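Local coordinates for peptidoglycan synthetase penicillin-binding protein 3 (Bifidobacterium adolescentis, PDB 4YE5) that probably binds penicillin and, as a member of the transpeptidase family of penicillin-binding proteins, is likely to cross-link peptidoglycan in the cell wall, at residues A[366-380]-A[404-418]. Sequence-based numbering, arbitrary orientation.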
ATOM      1  N   PHE A 366       3.039 -10.729  19.012  1.00 20.44           N
ATOM      2  CA  PHE A 366       2.303  -9.542  18.531  1.00 16.96           C
ATOM      3  C   PHE A 366       2.624  -9.198  17.073  1.00 18.61           C
ATOM      4  O   PHE A 366       2.112  -8.209  16.526  1.00 21.47           O
ATOM      5  CB  PHE A 366       2.596  -8.328  19.417  1.00 17.07           C
ATOM      6  CG  PHE A 366       1.756  -8.255  20.665  1.00 18.51           C
ATOM      7  CD1 PHE A 366       0.543  -7.578  20.660  1.00 19.42           C
ATOM      8  CD2 PHE A 366       2.177  -8.855  21.844  1.00 17.88           C
ATOM      9  CE1 PHE A 366      -0.234  -7.491  21.817  1.00 19.41           C
ATOM     10  CE2 PHE A 366       1.411  -8.788  23.000  1.00 22.27           C
ATOM     11  CZ  PHE A 366       0.204  -8.108  22.995  1.00 20.32           C
ATOM     12  N   GLY A 367       3.465 -10.007  16.432  1.00 25.51           N
ATOM     13  CA  GLY A 367       3.800  -9.802  15.021  1.00 22.23           C
ATOM     14  C   GLY A 367       5.120  -9.072  14.771  1.00 24.19           C
ATOM     15  O   GLY A 367       5.473  -8.778  13.622  1.00 19.84           O
ATOM     16  N   ILE A 368       5.853  -8.770  15.837  1.00 23.43           N
ATOM     17  CA  ILE A 368       7.119  -8.020  15.702  1.00 18.30           C
ATOM     18  C   ILE A 368       8.173  -8.932  15.098  1.00 23.80           C
ATOM     19  O   ILE A 368       8.299 -10.085  15.510  1.00 23.12           O
ATOM     20  CB  ILE A 368       7.604  -7.505  17.075  1.00 22.85           C
ATOM     21  CG1 ILE A 368       6.535  -6.615  17.732  1.00 21.12           C
ATOM     22  CG2 ILE A 368       8.927  -6.764  16.975  1.00 17.39           C
ATOM     23  CD1 ILE A 368       5.834  -5.667  16.785  1.00 18.19           C
ATOM     24  N   GLY A 369       8.929  -8.424  14.123  1.00 18.12           N
ATOM     25  CA  GLY A 369       9.984  -9.205  13.492  1.00 21.25           C
ATOM     26  C   GLY A 369       9.481 -10.104  12.368  1.00 25.99           C
ATOM     27  O   GLY A 369      10.246 -10.846  11.766  1.00 27.24           O
ATOM     28  N   GLN A 370       8.184 -10.039  12.080  1.00 25.23           N
ATOM     29  CA  GLN A 370       7.602 -10.860  11.025  1.00 28.49           C
ATOM     30  C   GLN A 370       6.946 -10.001   9.944  1.00 25.18           C
ATOM     31  O   GLN A 370       6.445  -8.900  10.218  1.00 20.49           O
ATOM     32  CB  GLN A 370       6.570 -11.805  11.631  1.00 34.04           C
ATOM     33  CG  GLN A 370       7.096 -12.576  12.820  1.00 44.67           C
ATOM     34  CD  GLN A 370       5.986 -13.132  13.664  1.00 51.10           C
ATOM     35  OE1 GLN A 370       5.223 -13.987  13.216  1.00 54.21           O
ATOM     36  NE2 GLN A 370       5.870 -12.637  14.891  1.00 48.71           N
ATOM     37  N   ALA A 371       6.934 -10.507   8.719  1.00 24.90           N
ATOM     38  CA  ALA A 371       6.304  -9.795   7.623  1.00 26.62           C
ATOM     39  C   ALA A 371       4.829  -9.546   7.954  1.00 23.38           C
ATOM     40  O   ALA A 371       4.168 -10.396   8.553  1.00 26.73           O
ATOM     41  CB  ALA A 371       6.445 -10.598   6.332  1.00 25.79           C
ATOM     42  N   THR A 372       4.316  -8.374   7.607  1.00 20.31           N
ATOM     43  CA  THR A 372       2.880  -8.119   7.784  1.00 26.35           C
ATOM     44  C   THR A 372       2.041  -9.059   6.924  1.00 25.33           C
ATOM     45  O   THR A 372       0.881  -9.340   7.231  1.00 28.58           O
ATOM     46  CB  THR A 372       2.503  -6.692   7.379  1.00 28.47           C
ATOM     47  OG1 THR A 372       2.818  -6.501   5.993  1.00 28.56           O
ATOM     48  CG2 THR A 372       3.265  -5.677   8.240  1.00 31.09           C
ATOM     49  N   GLY A 373       2.633  -9.541   5.840  1.00 22.82           N
ATOM     50  CA  GLY A 373       1.895 -10.338   4.873  1.00 26.86           C
ATOM     51  C   GLY A 373       1.247  -9.463   3.808  1.00 30.00           C
ATOM     52  O   GLY A 373       0.660  -9.973   2.867  1.00 25.84           O
ATOM     53  N   LEU A 374       1.360  -8.143   3.945  1.00 23.84           N
ATOM     54  CA  LEU A 374       0.802  -7.229   2.934  1.00 25.19           C
ATOM     55  C   LEU A 374       1.552  -7.269   1.600  1.00 27.07           C
ATOM     56  O   LEU A 374       0.996  -6.899   0.562  1.00 30.01           O
ATOM     57  CB  LEU A 374       0.795  -5.789   3.450  1.00 19.72           C
ATOM     58  CG  LEU A 374      -0.142  -5.473   4.624  1.00 21.63           C
ATOM     59  CD1 LEU A 374       0.307  -4.184   5.300  1.00 22.88           C
ATOM     60  CD2 LEU A 374      -1.589  -5.373   4.165  1.00 22.61           C
ATOM     61  N   ASN A 375       2.814  -7.685   1.642  1.00 26.40           N
ATOM     62  CA  ASN A 375       3.672  -7.758   0.450  1.00 32.38           C
ATOM     63  C   ASN A 375       3.885  -6.431  -0.274  1.00 31.82           C
ATOM     64  O   ASN A 375       4.039  -6.408  -1.488  1.00 30.18           O
ATOM     65  CB  ASN A 375       3.155  -8.788  -0.555  1.00 35.97           C
ATOM     66  CG  ASN A 375       2.990 -10.164   0.050  1.00 48.70           C
ATOM     67  OD1 ASN A 375       3.849 -10.640   0.799  1.00 49.16           O
ATOM     68  ND2 ASN A 375       1.874 -10.815  -0.268  1.00 55.08           N
ATOM     69  N   LEU A 376       3.891  -5.327   0.461  1.00 23.34           N
ATOM     70  CA  LEU A 376       4.211  -4.027  -0.130  1.00 21.42           C
ATOM     71  C   LEU A 376       5.671  -4.035  -0.556  1.00 26.94           C
ATOM     72  O   LEU A 376       6.532  -4.501   0.202  1.00 27.81           O
ATOM     73  CB  LEU A 376       3.979  -2.919   0.903  1.00 19.34           C
ATOM     74  CG  LEU A 376       2.486  -2.744   1.228  1.00 29.17           C
ATOM     75  CD1 LEU A 376       2.286  -2.035   2.544  1.00 28.47           C
ATOM     76  CD2 LEU A 376       1.818  -1.991   0.097  1.00 32.87           C
ATOM     77  N   PRO A 377       5.963  -3.559  -1.784  1.00 28.41           N
ATOM     78  CA  PRO A 377       7.373  -3.479  -2.195  1.00 27.13           C
ATOM     79  C   PRO A 377       8.143  -2.546  -1.257  1.00 25.86           C
ATOM     80  O   PRO A 377       7.637  -1.476  -0.927  1.00 22.57           O
ATOM     81  CB  PRO A 377       7.288  -2.880  -3.601  1.00 26.79           C
ATOM     82  CG  PRO A 377       5.926  -3.333  -4.111  1.00 27.88           C
ATOM     83  CD  PRO A 377       5.045  -3.217  -2.884  1.00 25.27           C
ATOM     84  N   GLY A 378       9.327  -2.960  -0.809  1.00 26.20           N
ATOM     85  CA  GLY A 378      10.168  -2.094   0.003  1.00 29.14           C
ATOM     86  C   GLY A 378       9.864  -2.184   1.491  1.00 26.16           C
ATOM     87  O   GLY A 378      10.472  -1.497   2.305  1.00 28.06           O
ATOM     88  N   GLU A 379       8.914  -3.039   1.839  1.00 21.31           N
ATOM     89  CA  GLU A 379       8.541  -3.274   3.222  1.00 24.89           C
ATOM     90  C   GLU A 379       9.589  -4.150   3.919  1.00 30.40           C
ATOM     91  O   GLU A 379      10.008  -5.159   3.368  1.00 25.91           O
ATOM     92  CB  GLU A 379       7.190  -3.991   3.258  1.00 26.39           C
ATOM     93  CG  GLU A 379       6.679  -4.277   4.648  1.00 35.35           C
ATOM     94  CD  GLU A 379       5.416  -5.141   4.649  1.00 41.80           C
ATOM     95  OE1 GLU A 379       4.758  -5.289   3.592  1.00 38.16           O
ATOM     96  OE2 GLU A 379       5.094  -5.690   5.718  1.00 43.76           O
ATOM     97  N   SER A 380       9.995  -3.780   5.130  1.00 24.01           N
ATOM     98  CA  SER A 380      10.950  -4.592   5.903  1.00 32.42           C
ATOM     99  C   SER A 380      10.226  -5.485   6.916  1.00 30.90           C
ATOM    100  O   SER A 380       9.092  -5.201   7.295  1.00 26.43           O
ATOM    101  CB  SER A 380      11.931  -3.678   6.648  1.00 31.25           C
ATOM    102  OG  SER A 380      12.714  -4.415   7.566  1.00 41.19           O
ATOM    103  N   TYR A 404      14.908  -3.483  19.406  1.00 22.55           N
ATOM    104  CA  TYR A 404      14.247  -4.158  18.289  1.00 19.91           C
ATOM    105  C   TYR A 404      13.530  -3.084  17.506  1.00 18.70           C
ATOM    106  O   TYR A 404      13.291  -2.002  18.040  1.00 20.19           O
ATOM    107  CB  TYR A 404      13.267  -5.232  18.761  1.00 20.13           C
ATOM    108  CG  TYR A 404      12.026  -4.760  19.526  1.00 22.67           C
ATOM    109  CD1 TYR A 404      10.840  -4.452  18.852  1.00 19.55           C
ATOM    110  CD2 TYR A 404      12.023  -4.688  20.918  1.00 22.35           C
ATOM    111  CE1 TYR A 404       9.692  -4.062  19.545  1.00 18.25           C
ATOM    112  CE2 TYR A 404      10.876  -4.290  21.622  1.00 19.83           C
ATOM    113  CZ  TYR A 404       9.718  -3.981  20.926  1.00 17.85           C
ATOM    114  OH  TYR A 404       8.580  -3.597  21.611  1.00 17.81           O
ATOM    115  N   THR A 405      13.222  -3.345  16.239  1.00 16.78           N
ATOM    116  CA  THR A 405      12.625  -2.296  15.414  1.00 16.02           C
ATOM    117  C   THR A 405      11.336  -2.771  14.762  1.00 22.72           C
ATOM    118  O   THR A 405      11.163  -3.969  14.526  1.00 22.52           O
ATOM    119  CB  THR A 405      13.536  -1.892  14.262  1.00 22.35           C
ATOM    120  OG1 THR A 405      13.726  -3.040  13.419  1.00 24.79           O
ATOM    121  CG2 THR A 405      14.891  -1.372  14.791  1.00 21.33           C
ATOM    122  N   VAL A 406      10.457  -1.817  14.447  1.00 14.01           N
ATOM    123  CA  VAL A 406       9.171  -2.105  13.832  1.00 19.40           C
ATOM    124  C   VAL A 406       8.916  -1.123  12.688  1.00 20.50           C
ATOM    125  O   VAL A 406       9.526  -0.060  12.646  1.00 17.56           O
ATOM    126  CB  VAL A 406       8.046  -1.908  14.857  1.00 16.20           C
ATOM    127  CG1 VAL A 406       8.331  -2.727  16.120  1.00 13.40           C
ATOM    128  CG2 VAL A 406       7.909  -0.409  15.218  1.00 13.33           C
ATOM    129  N   ASN A 407       8.019  -1.469  11.761  1.00 19.27           N
ATOM    130  CA  ASN A 407       7.473  -0.431  10.885  1.00 17.24           C
ATOM    131  C   ASN A 407       6.113  -0.007  11.410  1.00 16.05           C
ATOM    132  O   ASN A 407       5.597  -0.602  12.374  1.00 13.26           O
ATOM    133  CB  ASN A 407       7.430  -0.854   9.403  1.00 17.96           C
ATOM    134  CG  ASN A 407       6.707  -2.155   9.186  1.00 22.71           C
ATOM    135  OD1 ASN A 407       5.587  -2.352   9.669  1.00 20.48           O
ATOM    136  ND2 ASN A 407       7.352  -3.071   8.466  1.00 17.92           N
ATOM    137  N   VAL A 408       5.535   1.025  10.808  1.00 11.45           N
ATOM    138  CA  VAL A 408       4.279   1.539  11.321  1.00 11.91           C
ATOM    139  C   VAL A 408       3.138   0.521  11.228  1.00 16.22           C
ATOM    140  O   VAL A 408       2.243   0.513  12.087  1.00 14.88           O
ATOM    141  CB  VAL A 408       3.907   2.924  10.674  1.00 11.95           C
ATOM    142  CG1 VAL A 408       3.416   2.765   9.235  1.00 11.47           C
ATOM    143  CG2 VAL A 408       2.845   3.651  11.524  1.00 14.67           C
HETATM  144  N   MSE A 409       3.168  -0.359  10.219  1.00 15.93           N
HETATM  145  CA  MSE A 409       2.098  -1.347  10.057  1.00 17.01           C
HETATM  146  C   MSE A 409       2.152  -2.395  11.178  1.00 18.25           C
HETATM  147  O   MSE A 409       1.124  -2.822  11.717  1.00 15.56           O
HETATM  148  CB  MSE A 409       2.177  -2.055   8.690  1.00 16.81           C
HETATM  149  CG  MSE A 409       1.981  -1.144   7.479  1.00 20.46           C
HETATM  150 SE   MSE A 409       3.645  -0.287   6.916  0.64 22.90          SE
HETATM  151  CE  MSE A 409       4.563  -1.798   6.059  1.00 22.01           C
ATOM    152  N   GLN A 410       3.359  -2.840  11.500  1.00 13.76           N
ATOM    153  CA  GLN A 410       3.545  -3.817  12.571  1.00 15.89           C
ATOM    154  C   GLN A 410       3.151  -3.230  13.933  1.00 16.37           C
ATOM    155  O   GLN A 410       2.491  -3.885  14.739  1.00 16.96           O
ATOM    156  CB  GLN A 410       5.007  -4.245  12.631  1.00 16.35           C
ATOM    157  CG  GLN A 410       5.442  -5.107  11.454  1.00 22.01           C
ATOM    158  CD  GLN A 410       6.931  -5.361  11.490  1.00 21.23           C
ATOM    159  OE1 GLN A 410       7.699  -4.457  11.828  1.00 19.77           O
ATOM    160  NE2 GLN A 410       7.351  -6.590  11.162  1.00 18.21           N
ATOM    161  N   LEU A 411       3.557  -1.994  14.187  1.00 15.85           N
ATOM    162  CA  LEU A 411       3.221  -1.353  15.454  1.00 17.05           C
ATOM    163  C   LEU A 411       1.698  -1.218  15.583  1.00 14.04           C
ATOM    164  O   LEU A 411       1.111  -1.487  16.625  1.00 15.46           O
ATOM    165  CB  LEU A 411       3.872   0.034  15.514  1.00 15.39           C
ATOM    166  CG  LEU A 411       3.671   0.779  16.834  1.00 23.55           C
ATOM    167  CD1 LEU A 411       4.132  -0.098  17.964  1.00 22.06           C
ATOM    168  CD2 LEU A 411       4.442   2.100  16.812  1.00 16.40           C
ATOM    169  N   THR A 412       1.067  -0.823  14.486  1.00 15.28           N
ATOM    170  CA  THR A 412      -0.350  -0.562  14.467  1.00 13.68           C
ATOM    171  C   THR A 412      -1.123  -1.874  14.640  1.00 17.06           C
ATOM    172  O   THR A 412      -2.102  -1.919  15.371  1.00 14.71           O
ATOM    173  CB  THR A 412      -0.749   0.152  13.166  1.00 20.00           C
ATOM    174  OG1 THR A 412      -0.149   1.455  13.152  1.00 12.02           O
ATOM    175  CG2 THR A 412      -2.260   0.318  13.065  1.00 17.74           C
ATOM    176  N   ASN A 413      -0.671  -2.938  13.977  1.00 16.75           N
ATOM    177  CA  ASN A 413      -1.303  -4.234  14.147  1.00 14.76           C
ATOM    178  C   ASN A 413      -1.158  -4.777  15.579  1.00 17.45           C
ATOM    179  O   ASN A 413      -2.085  -5.386  16.104  1.00 18.59           O
ATOM    180  CB  ASN A 413      -0.777  -5.274  13.148  1.00 13.44           C
ATOM    181  CG  ASN A 413      -1.852  -6.280  12.747  1.00 20.08           C
ATOM    182  OD1 ASN A 413      -3.047  -5.960  12.770  1.00 13.84           O
ATOM    183  ND2 ASN A 413      -1.439  -7.494  12.375  1.00 18.97           N
ATOM    184  N   ALA A 414      -0.006  -4.556  16.196  1.00 15.67           N
ATOM    185  CA  ALA A 414       0.212  -5.012  17.580  1.00 17.66           C
ATOM    186  C   ALA A 414      -0.746  -4.298  18.534  1.00 15.52           C
ATOM    187  O   ALA A 414      -1.364  -4.910  19.401  1.00 18.33           O
ATOM    188  CB  ALA A 414       1.673  -4.765  18.004  1.00 13.87           C
ATOM    189  N   ILE A 415      -0.872  -2.988  18.376  1.00 14.16           N
ATOM    190  CA  ILE A 415      -1.841  -2.238  19.169  1.00 15.32           C
ATOM    191  C   ILE A 415      -3.289  -2.667  18.893  1.00 17.71           C
ATOM    192  O   ILE A 415      -4.127  -2.696  19.806  1.00 13.95           O
ATOM    193  CB  ILE A 415      -1.666  -0.727  18.943  1.00 16.98           C
ATOM    194  CG1 ILE A 415      -0.309  -0.285  19.517  1.00 17.74           C
ATOM    195  CG2 ILE A 415      -2.828   0.068  19.565  1.00 13.66           C
ATOM    196  CD1 ILE A 415      -0.172  -0.523  21.039  1.00 16.68           C
ATOM    197  N   SER A 416      -3.587  -3.016  17.646  0.57 17.01           N
ATOM    198  CA  SER A 416      -4.933  -3.471  17.302  0.57 16.01           C
ATOM    199  C   SER A 416      -5.324  -4.692  18.133  0.57 17.03           C
ATOM    200  O   SER A 416      -6.508  -4.901  18.429  0.57 15.95           O
ATOM    201  CB  SER A 416      -5.036  -3.831  15.815  0.57 15.23           C
ATOM    202  OG  SER A 416      -4.632  -5.173  15.612  0.57 14.82           O
ATOM    203  N   VAL A 417      -4.333  -5.491  18.516  1.00 19.39           N
ATOM    204  CA  VAL A 417      -4.610  -6.705  19.312  1.00 17.93           C
ATOM    205  C   VAL A 417      -5.348  -6.344  20.604  1.00 22.84           C
ATOM    206  O   VAL A 417      -6.296  -7.032  21.007  1.00 20.09           O
ATOM    207  CB  VAL A 417      -3.312  -7.471  19.695  1.00 22.41           C
ATOM    208  CG1 VAL A 417      -3.600  -8.543  20.754  1.00 17.78           C
ATOM    209  CG2 VAL A 417      -2.685  -8.081  18.474  1.00 19.00           C
ATOM    210  N   ILE A 418      -4.912  -5.265  21.253  1.00 17.47           N
ATOM    211  CA  ILE A 418      -5.577  -4.799  22.476  1.00 15.52           C
ATOM    212  C   ILE A 418      -6.994  -4.270  22.196  1.00 20.01           C
ATOM    213  O   ILE A 418      -7.898  -4.367  23.032  1.00 20.29           O
ATOM    214  CB  ILE A 418      -4.772  -3.652  23.163  1.00 17.78           C
ATOM    215  CG1 ILE A 418      -3.287  -4.017  23.312  1.00 21.43           C
ATOM    216  CG2 ILE A 418      -5.394  -3.263  24.481  1.00 21.41           C
ATOM    217  CD1 ILE A 418      -3.024  -5.359  23.984  1.00 20.08           C
TER
HETATM  218  O   HOH W   1       2.523  -6.665  14.516  1.00 20.71           O
HETATM  219  O   HOH W   2       9.154  -5.748  13.798  1.00 18.79           O
HETATM  220  O   HOH W   3       6.579  -6.019   7.889  1.00 38.90           O
HETATM  221  O   HOH W   4       9.243  -1.469   6.500  1.00 25.08           O
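Gln-410 joins the loop 366-380 to the first turn of helix 408-418 through its side-chain amide, a worked example of one residue serving both a helix cap and a tertiary contact. NE2 donates to Gln-370 O at 2.7 Å; the acceptor lies in the plane of the Gln-410 amide, whereas the donor sits above the carbonyl plane of Gln-370, and the bond is bent to 146°. The same nitrogen also bonds Glu-381 O. On one flank of this link the Thr-372 methyl CG2 rests against Met-409 CB (3.8 Å) and the Gln-410 chain. Met-409, a selenomethionine, is bent at chi2 (86°) and chi3, bringing CE to 3.6 Å from Glu-379 CG and also against Leu-376 CD1. On the other flank Ile-368 is forked: CG2 packs 3.5 Å from Tyr-404 CD1, CD1 against Val-406 CG1. Beyond it, the Phe-366 ring presents an edge to Ala-414 O while its CE1 packs on Val-417 CG1; Leu-292 of helix 290-299 touches both Phe-366 and Ile-368.

A second shell positions this interface. The Gln-410 amide is fixed at both ends, since OE1 accepts from Asn-407 N at 3.0 Å. In return, Asn-407 OD1 receives Gln-410 N nearly along its C=O axis (2.9 Å), closing a capping box. Water bridges Phe-366 O to Gln-410 O, and another water bridges Glu-379 OE2 to Asn-407 ND2. The loop shapes itself through a Schellman motif at Gly-367, type II turns at 367-370 and 376-379, and an ST turn in which Thr-372 OG1 accepts from Leu-374 N. Thus a turn-rich loop following helix 356-365 is clasped to the capped N-terminus of a buried helix, which rests on the central antiparallel sheet of the penicillin-binding transpeptidase fold.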